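Local atomic coordinates of putative uncharacterized protein (Chaetomium thermophilum, PDB entry 4XRI), a protein that probably carries cargo proteins into the nucleus as an importin-beta transport receptor of HEAT repeats, and probably binds a small GTPase of the Ran type. Residues Q44-L49 and K71-A76; T99-L104 and A125-I130; L106-L109 and K115-Q118. The protein carries 2 engineered substitutions. All blocks are in the same frame, centred on the assembly; numbering follows the deposited sequence.

Contact 1. Residues Q44-L49 and K71-A76; sequences QYLLTL and KNAFSA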
loop_
_atom_site.group_PDB
_atom_site.type_symbol
_atom_site.label_atom_id
_atom_site.label_comp_id
_atom_site.label_asym_id
_atom_site.label_seq_id
_atom_site.Cartn_x
_atom_site.Cartn_y
_atom_site.Cartn_z
ATOM N N GLN A 44 41.569 -11.145 -2.065
ATOM C CA GLN A 44 41.814 -12.118 -3.123
ATOM C C GLN A 44 40.513 -12.461 -3.839
ATOM O O GLN A 44 40.504 -12.728 -5.043
ATOM C CB GLN A 44 42.458 -13.383 -2.553
ATOM C CG GLN A 44 43.403 -14.080 -3.516
ATOM C CD GLN A 44 44.606 -13.225 -3.873
ATOM O OE1 GLN A 44 44.979 -12.313 -3.133
ATOM N NE2 GLN A 44 45.218 -13.514 -5.016
ATOM N N TYR A 45 39.421 -12.449 -3.083
ATOM C CA TYR A 45 38.083 -12.642 -3.632
ATOM C C TYR A 45 37.771 -11.543 -4.644
ATOM O O TYR A 45 37.261 -11.812 -5.732
ATOM C CB TYR A 45 37.048 -12.658 -2.504
ATOM C CG TYR A 45 35.605 -12.810 -2.941
ATOM C CD1 TYR A 45 35.158 -13.979 -3.544
ATOM C CD2 TYR A 45 34.681 -11.797 -2.715
ATOM C CE1 TYR A 45 33.835 -14.126 -3.931
ATOM C CE2 TYR A 45 33.358 -11.933 -3.096
ATOM C CZ TYR A 45 32.941 -13.100 -3.701
ATOM O OH TYR A 45 31.626 -13.239 -4.084
ATOM N N LEU A 46 38.098 -10.307 -4.279
ATOM C CA LEU A 46 37.880 -9.159 -5.153
ATOM C C LEU A 46 38.712 -9.260 -6.425
ATOM O O LEU A 46 38.202 -9.058 -7.527
ATOM C CB LEU A 46 38.209 -7.853 -4.425
ATOM C CG LEU A 46 37.365 -7.513 -3.198
ATOM C CD1 LEU A 46 37.625 -6.080 -2.753
ATOM C CD2 LEU A 46 35.889 -7.738 -3.477
ATOM N N LEU A 47 39.995 -9.568 -6.261
ATOM C CA LEU A 47 40.911 -9.706 -7.389
ATOM C C LEU A 47 40.456 -10.779 -8.365
ATOM O O LEU A 47 40.400 -10.550 -9.574
ATOM C CB LEU A 47 42.320 -10.029 -6.895
ATOM C CG LEU A 47 43.126 -8.839 -6.383
ATOM C CD1 LEU A 47 44.457 -9.297 -5.813
ATOM C CD2 LEU A 47 43.337 -7.855 -7.515
ATOM N N THR A 48 40.141 -11.952 -7.827
ATOM C CA THR A 48 39.680 -13.076 -8.632
ATOM C C THR A 48 38.470 -12.698 -9.478
ATOM O O THR A 48 38.416 -12.981 -10.677
ATOM C CB THR A 48 39.311 -14.286 -7.751
ATOM O OG1 THR A 48 40.445 -14.667 -6.960
ATOM C CG2 THR A 48 38.880 -15.462 -8.614
ATOM N N LEU A 49 37.509 -12.039 -8.842
ATOM C CA LEU A 49 36.261 -11.670 -9.499
ATOM C C LEU A 49 36.448 -10.606 -10.575
ATOM O O LEU A 49 35.877 -10.710 -11.662
ATOM C CB LEU A 49 35.245 -11.182 -8.466
ATOM C CG LEU A 49 34.599 -12.269 -7.610
ATOM C CD1 LEU A 49 33.602 -11.643 -6.651
ATOM C CD2 LEU A 49 33.922 -13.303 -8.494
ATOM N N LYS A 71 30.380 -6.602 -7.357
ATOM C CA LYS A 71 29.550 -5.487 -6.918
ATOM C C LYS A 71 28.920 -5.776 -5.560
ATOM O O LYS A 71 28.914 -4.924 -4.670
ATOM C CB LYS A 71 28.461 -5.192 -7.956
ATOM C CG LYS A 71 27.536 -4.031 -7.602
ATOM C CD LYS A 71 26.201 -4.512 -7.040
ATOM C CE LYS A 71 25.439 -5.365 -8.043
ATOM N NZ LYS A 71 24.110 -5.781 -7.508
ATOM N N ASN A 72 28.396 -6.988 -5.410
ATOM C CA ASN A 72 27.720 -7.388 -4.182
ATOM C C ASN A 72 28.674 -7.625 -3.020
ATOM O O ASN A 72 28.243 -7.809 -1.881
ATOM C CB ASN A 72 26.899 -8.654 -4.423
ATOM C CG ASN A 72 25.665 -8.399 -5.262
ATOM O OD1 ASN A 72 25.167 -7.277 -5.327
ATOM N ND2 ASN A 72 25.159 -9.445 -5.903
ATOM N N ALA A 73 29.971 -7.621 -3.306
ATOM C CA ALA A 73 30.967 -7.869 -2.273
ATOM C C ALA A 73 31.127 -6.662 -1.356
ATOM O O ALA A 73 31.612 -6.789 -0.232
ATOM C CB ALA A 73 32.301 -8.238 -2.897
ATOM N N PHE A 74 30.712 -5.494 -1.835
ATOM C CA PHE A 74 30.792 -4.279 -1.031
ATOM C C PHE A 74 29.642 -3.319 -1.328
ATOM O O PHE A 74 29.811 -2.102 -1.275
ATOM C CB PHE A 74 32.136 -3.578 -1.252
ATOM C CG PHE A 74 32.543 -3.480 -2.697
ATOM C CD1 PHE A 74 32.127 -2.417 -3.478
ATOM C CD2 PHE A 74 33.350 -4.449 -3.269
ATOM C CE1 PHE A 74 32.503 -2.323 -4.804
ATOM C CE2 PHE A 74 33.731 -4.361 -4.594
ATOM C CZ PHE A 74 33.307 -3.295 -5.363
ATOM N N SER A 75 28.473 -3.872 -1.639
ATOM C CA SER A 75 27.278 -3.060 -1.842
ATOM C C SER A 75 26.007 -3.859 -1.573
ATOM O O SER A 75 25.983 -5.077 -1.738
ATOM C CB SER A 75 27.246 -2.484 -3.259
ATOM O OG SER A 75 27.093 -3.514 -4.215
ATOM N N ALA A 76 24.954 -3.162 -1.151
ATOM C CA ALA A 76 23.666 -3.791 -0.875
ATOM C C ALA A 76 22.542 -2.761 -0.867
ATOM O O ALA A 76 22.788 -1.566 -0.722
ATOM C CB ALA A 76 23.710 -4.535 0.454
#
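Tyr45 and Leu46 of helix 42-54 meet Ala73 and Phe74, near the C-terminal end of helix 60-72. This is helix packing in the all-helical HEAT-repeat solenoid of an importin beta, within its N-terminal region. The tight part centres on the Ala73 methyl. Leu46 CD2 lies 3.7 Å from Ala73 CB. About at right angles to this, the Tyr45 ring comes up edge-on, with CE2 3.8 Å from Ala73 CB and the methyl near the ring plane. The Tyr45 ring extends toward the other segment because CG stands anti to the backbone N (chi1 178°). Leu49 CD1 of the same helix lies over one face of this ring, offset toward the rim. Leu46 and Ala73 are buried, and no hydrogen bond crosses between the segments. Phe74 also meets Trp89 of helix 79-91, their planes at about 45°, and touches Ala126 and Ile127 of helix 114-131.

The solvent side is looser and polar. Gln44 is exposed, and its carbonyl O accepts two bonds from Thr48. The backbone N and OG1 approach from opposite faces of the carbonyl plane, with Thr48 OG1 at 2.7 Å from Gln44 O. Across the contact, Asn72 is exposed too. Its OD1 takes a bond of 2.8 Å from Lys71 NZ, which sits 30° out of the amide plane. Back on the buried side, the same Leu46 methyl also reaches the rim of Phe74: CD2 lies near the ring plane, 4.2 Å from Phe74 CD2.

Contact 2. Residues T99-L104 and A125-I130; sequences TRVKQL and AAIAAI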
loop_
_atom_site.group_PDB
_atom_site.type_symbol
_atom_site.label_atom_id
_atom_site.label_comp_id
_atom_site.label_asym_id
_atom_site.label_seq_id
_atom_site.Cartn_x
_atom_site.Cartn_y
_atom_site.Cartn_z
ATOM N N THR A 99 43.322 -0.240 -6.077
ATOM C CA THR A 99 43.815 0.346 -7.318
ATOM C C THR A 99 43.675 -0.636 -8.475
ATOM O O THR A 99 43.302 -0.259 -9.586
ATOM C CB THR A 99 45.290 0.777 -7.189
ATOM O OG1 THR A 99 45.418 1.726 -6.122
ATOM C CG2 THR A 99 45.780 1.411 -8.485
ATOM N N ARG A 100 43.967 -1.901 -8.198
ATOM C CA ARG A 100 43.890 -2.948 -9.206
ATOM C C ARG A 100 42.451 -3.196 -9.647
ATOM O O ARG A 100 42.167 -3.288 -10.843
ATOM C CB ARG A 100 44.505 -4.241 -8.674
ATOM C CG ARG A 100 44.538 -5.371 -9.679
ATOM C CD ARG A 100 45.439 -5.050 -10.853
ATOM N NE ARG A 100 45.516 -6.165 -11.793
ATOM C CZ ARG A 100 46.037 -6.081 -13.012
ATOM N NH1 ARG A 100 46.064 -7.148 -13.798
ATOM N NH2 ARG A 100 46.525 -4.928 -13.449
ATOM N N VAL A 101 41.549 -3.311 -8.677
ATOM C CA VAL A 101 40.135 -3.532 -8.963
ATOM C C VAL A 101 39.556 -2.363 -9.750
ATOM O O VAL A 101 38.846 -2.555 -10.738
ATOM C CB VAL A 101 39.318 -3.731 -7.668
ATOM C CG1 VAL A 101 37.824 -3.724 -7.966
ATOM C CG2 VAL A 101 39.720 -5.028 -6.984
ATOM N N LYS A 102 39.877 -1.151 -9.306
ATOM C CA LYS A 102 39.408 0.068 -9.962
ATOM C C LYS A 102 39.867 0.157 -11.416
ATOM O O LYS A 102 39.077 0.482 -12.305
ATOM C CB LYS A 102 39.882 1.301 -9.188
ATOM C CG LYS A 102 39.074 1.569 -7.921
ATOM C CD LYS A 102 39.855 2.397 -6.907
ATOM C CE LYS A 102 40.108 3.810 -7.398
ATOM N NZ LYS A 102 40.784 4.630 -6.354
ATOM N N GLN A 103 41.140 -0.138 -11.654
ATOM C CA GLN A 103 41.709 -0.017 -12.993
ATOM C C GLN A 103 41.153 -1.065 -13.954
ATOM O O GLN A 103 40.817 -0.751 -15.098
ATOM C CB GLN A 103 43.233 -0.123 -12.939
ATOM C CG GLN A 103 43.914 0.066 -14.288
ATOM C CD GLN A 103 43.639 1.427 -14.902
ATOM O OE1 GLN A 103 43.396 2.405 -14.193
ATOM N NE2 GLN A 103 43.671 1.493 -16.228
ATOM N N LEU A 104 41.059 -2.306 -13.487
ATOM C CA LEU A 104 40.522 -3.387 -14.308
ATOM C C LEU A 104 39.046 -3.165 -14.628
ATOM O O LEU A 104 38.596 -3.437 -15.743
ATOM C CB LEU A 104 40.711 -4.737 -13.613
ATOM C CG LEU A 104 42.118 -5.331 -13.671
ATOM C CD1 LEU A 104 42.158 -6.678 -12.965
ATOM C CD2 LEU A 104 42.578 -5.468 -15.113
ATOM N N ALA A 125 30.063 2.043 -10.290
ATOM C CA ALA A 125 29.071 2.821 -9.555
ATOM C C ALA A 125 29.130 2.509 -8.064
ATOM O O ALA A 125 29.046 3.409 -7.227
ATOM C CB ALA A 125 27.677 2.544 -10.096
ATOM N N ALA A 126 29.280 1.226 -7.748
ATOM C CA ALA A 126 29.349 0.766 -6.364
ATOM C C ALA A 126 30.585 1.317 -5.659
ATOM O O ALA A 126 30.514 1.751 -4.507
ATOM C CB ALA A 126 29.347 -0.749 -6.313
ATOM N N ILE A 127 31.716 1.295 -6.355
ATOM C CA ILE A 127 32.959 1.826 -5.808
ATOM C C ILE A 127 32.867 3.341 -5.647
ATOM O O ILE A 127 33.287 3.898 -4.630
ATOM C CB ILE A 127 34.163 1.481 -6.700
ATOM C CG1 ILE A 127 34.365 -0.033 -6.764
ATOM C CG2 ILE A 127 35.421 2.164 -6.188
ATOM C CD1 ILE A 127 35.533 -0.454 -7.630
ATOM N N ALA A 128 32.303 3.997 -6.656
ATOM C CA ALA A 128 32.173 5.450 -6.660
ATOM C C ALA A 128 31.322 5.948 -5.495
ATOM O O ALA A 128 31.611 6.989 -4.905
ATOM C CB ALA A 128 31.581 5.923 -7.980
ATOM N N ALA A 129 30.275 5.195 -5.170
ATOM C CA ALA A 129 29.375 5.553 -4.079
ATOM C C ALA A 129 30.123 5.595 -2.751
ATOM O O ALA A 129 29.739 6.312 -1.826
ATOM C CB ALA A 129 28.217 4.576 -4.005
ATOM N N ILE A 130 31.206 4.830 -2.675
ATOM C CA ILE A 130 32.044 4.798 -1.487
ATOM C C ILE A 130 33.152 5.849 -1.537
ATOM O O ILE A 130 33.391 6.563 -0.561
ATOM C CB ILE A 130 32.687 3.409 -1.297
ATOM C CG1 ILE A 130 31.609 2.334 -1.167
ATOM C CG2 ILE A 130 33.608 3.408 -0.081
ATOM C CD1 ILE A 130 32.157 0.924 -1.234
#
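Two neighbouring helices of the N-terminal solenoid, 95-108 and 114-131, pack here through Val101, Lys102 and Ile127. Ile127 points at the other helix and supplies both of its branches. Its CD1 lies 4.0 Å from Val101 CG1. Its CG2 lies 4.1 Å from Lys102 CG, so the lysine joins through the aliphatic base of its chain. Ile127 CG1 stands anti to its own carbonyl carbon (chi1 -63°) and chi2 is extended, which carries CD1 out to the valine. These side chains cross at a slant, and no hydrogen bond joins the two segments.

The contact thus joins two successive helices of the importin-beta HEAT-repeat solenoid through aliphatic carbons. Aromatic residues from neighbouring parts add to it. Trp89 of helix 79-91 touches both Val101 and Ile127, and Trp137 also lies against Ile127.

Lys102 has two characters. Its lower carbons pack on the isoleucine, and a bend at chi3 (67°) redirects the rest of the chain. NZ forms a salt bridge with Glu131, and the lysine also makes a cation-pi contact with Trp137. On another side of helix 95-108, the exposed Arg100 lays its guanidinium over Leu104, with Leu104 CG 3.9 Å above the centre of the Arg100 guanidinium plane.

Contact 3. Residues L106-L109 and K115-Q118; sequences LETL and KAGQ. With SO4 (sulfate ion), chain C.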
loop_
_atom_site.group_PDB
_atom_site.type_symbol
_atom_site.label_atom_id
_atom_site.label_comp_id
_atom_site.label_asym_id
_atom_site.label_seq_id
_atom_site.Cartn_x
_atom_site.Cartn_y
_atom_site.Cartn_z
ATOM N N LEU A 106 37.534 -0.214 -14.755
ATOM C CA LEU A 106 37.544 0.890 -15.709
ATOM C C LEU A 106 37.830 0.417 -17.127
ATOM O O LEU A 106 37.151 0.811 -18.077
ATOM C CB LEU A 106 38.583 1.938 -15.303
ATOM C CG LEU A 106 38.087 3.229 -14.651
ATOM C CD1 LEU A 106 39.239 4.207 -14.475
ATOM C CD2 LEU A 106 36.967 3.845 -15.476
ATOM N N GLU A 107 38.846 -0.429 -17.263
ATOM C CA GLU A 107 39.275 -0.914 -18.568
ATOM C C GLU A 107 38.225 -1.810 -19.231
ATOM O O GLU A 107 38.118 -1.848 -20.457
ATOM C CB GLU A 107 40.605 -1.663 -18.438
ATOM C CG GLU A 107 41.792 -0.748 -18.172
ATOM C CD GLU A 107 43.026 -1.493 -17.694
ATOM O OE1 GLU A 107 44.066 -0.837 -17.473
ATOM O OE2 GLU A 107 42.957 -2.729 -17.531
ATOM N N THR A 108 37.442 -2.507 -18.415
ATOM C CA THR A 108 36.438 -3.448 -18.909
ATOM C C THR A 108 35.271 -2.724 -19.596
ATOM O O THR A 108 34.531 -3.318 -20.385
ATOM C CB THR A 108 35.912 -4.334 -17.753
ATOM O OG1 THR A 108 37.009 -5.028 -17.148
ATOM C CG2 THR A 108 34.895 -5.366 -18.241
ATOM N N LEU A 109 35.121 -1.433 -19.311
ATOM C CA LEU A 109 34.096 -0.621 -19.967
ATOM C C LEU A 109 34.243 -0.634 -21.488
ATOM O O LEU A 109 33.265 -0.470 -22.219
ATOM C CB LEU A 109 34.147 0.824 -19.470
ATOM C CG LEU A 109 33.780 1.125 -18.016
ATOM C CD1 LEU A 109 33.824 2.627 -17.781
ATOM C CD2 LEU A 109 32.410 0.562 -17.667
ATOM N N LYS A 115 27.528 -7.438 -21.967
ATOM C CA LYS A 115 27.214 -7.898 -20.619
ATOM C C LYS A 115 28.351 -7.613 -19.641
ATOM O O LYS A 115 28.111 -7.223 -18.496
ATOM C CB LYS A 115 26.884 -9.390 -20.634
ATOM C CG LYS A 115 25.602 -9.712 -21.386
ATOM C CD LYS A 115 25.309 -11.200 -21.402
ATOM C CE LYS A 115 24.024 -11.489 -22.165
ATOM N NZ LYS A 115 23.761 -12.948 -22.285
ATOM N N ALA A 116 29.585 -7.803 -20.099
ATOM C CA ALA A 116 30.755 -7.501 -19.285
ATOM C C ALA A 116 30.849 -6.001 -19.034
ATOM O O ALA A 116 31.134 -5.565 -17.918
ATOM C CB ALA A 116 32.019 -8.009 -19.958
ATOM N N GLY A 117 30.602 -5.220 -20.080
ATOM C CA GLY A 117 30.636 -3.773 -19.979
ATOM C C GLY A 117 29.611 -3.242 -18.999
ATOM O O GLY A 117 29.907 -2.365 -18.188
ATOM N N GLN A 118 28.397 -3.781 -19.075
ATOM C CA GLN A 118 27.321 -3.390 -18.168
ATOM C C GLN A 118 27.690 -3.717 -16.730
ATOM O O GLN A 118 27.512 -2.896 -15.830
ATOM C CB GLN A 118 26.012 -4.090 -18.544
ATOM C CG GLN A 118 24.760 -3.447 -17.970
ATOM C CD GLN A 118 24.467 -3.878 -16.545
ATOM O OE1 GLN A 118 25.028 -4.857 -16.049
ATOM N NE2 GLN A 118 23.582 -3.144 -15.878
HETATM S S SO4 C . 26.461 -15.474 -23.364
HETATM O O1 SO4 C . 25.310 -16.247 -22.906
HETATM O O2 SO4 C . 27.629 -15.832 -22.564
HETATM O O3 SO4 C . 26.726 -15.778 -24.766
HETATM O O4 SO4 C . 26.181 -14.049 -23.223
#
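Van der Waals contact alone joins Thr108 and Leu109 to Ala116 and Gly117, and no hydrogen bond crosses between the segments. Thr108 CG2 lies 3.8 Å from Ala116 O, and the same methyl is 4.3 Å from Ala116 CB. Thr108 directs this methyl at helix 114-131 by setting CG2 anti to its backbone N. Leu109 starts out pointing away, but its chain brings CD2 to 3.9 Å from Gly117 O. The backbones come close as well. Thr108 O sits 3.9 Å from Gly117 CA, and the CA atoms of Leu109 and Gly117 are 4.7 Å apart. Having no side chain, Gly117 presents its bare backbone to the other segment.

The contact lies at the short loop that links helices 95-108 and 114-131 in the HEAT-repeat solenoid. Around this turn, Leu109 also packs on Ala120 and Ile124 of the second helix and on Ala158 of helix 153-168. Arg63 of helix 60-72 touches both Thr108 and Ala116.

Hydrogen bonds act within the helices and near their ends. Thr108 OG1 bonds to Leu104 O, one turn earlier, so the hydroxyl is tied to its own helix while the methyl makes the contact. Asn113 OD1 pairs with the backbone N of Ala116 near the start of helix 114-131.

Charge enters at Lys115, which is exposed. Its chain is fully extended beyond CG and hands NZ to a sulfate ion, with Lys115 NZ 2.8 Å from sulfate O4. His61 ND1 also bonds this sulfate, which probably came from the crystallisation liquor.

All three contacts are buried between helices near the N-terminal end of the solenoid, and none has a hydrogen bond between its segments. Contacts 2 and 3 join the same two helices, 95-108 and 114-131. Contact 3 sits by the turn and brings the backbones close; contact 2, further along, keeps them apart and bridges the gap with longer side chains. Contact 1 joins the earlier helix 42-54 to the end region of helix 60-72, and is the one in which aromatic rings touch across the segments. It touches contact 2 directly, with Leu47 CD2 3.5 Å from Arg100 CG, but does not reach contact 3. Polar partners lie beside the contacts: a salt bridge from Lys102 at contact 2, a sulfate on exposed Lys115 at contact 3.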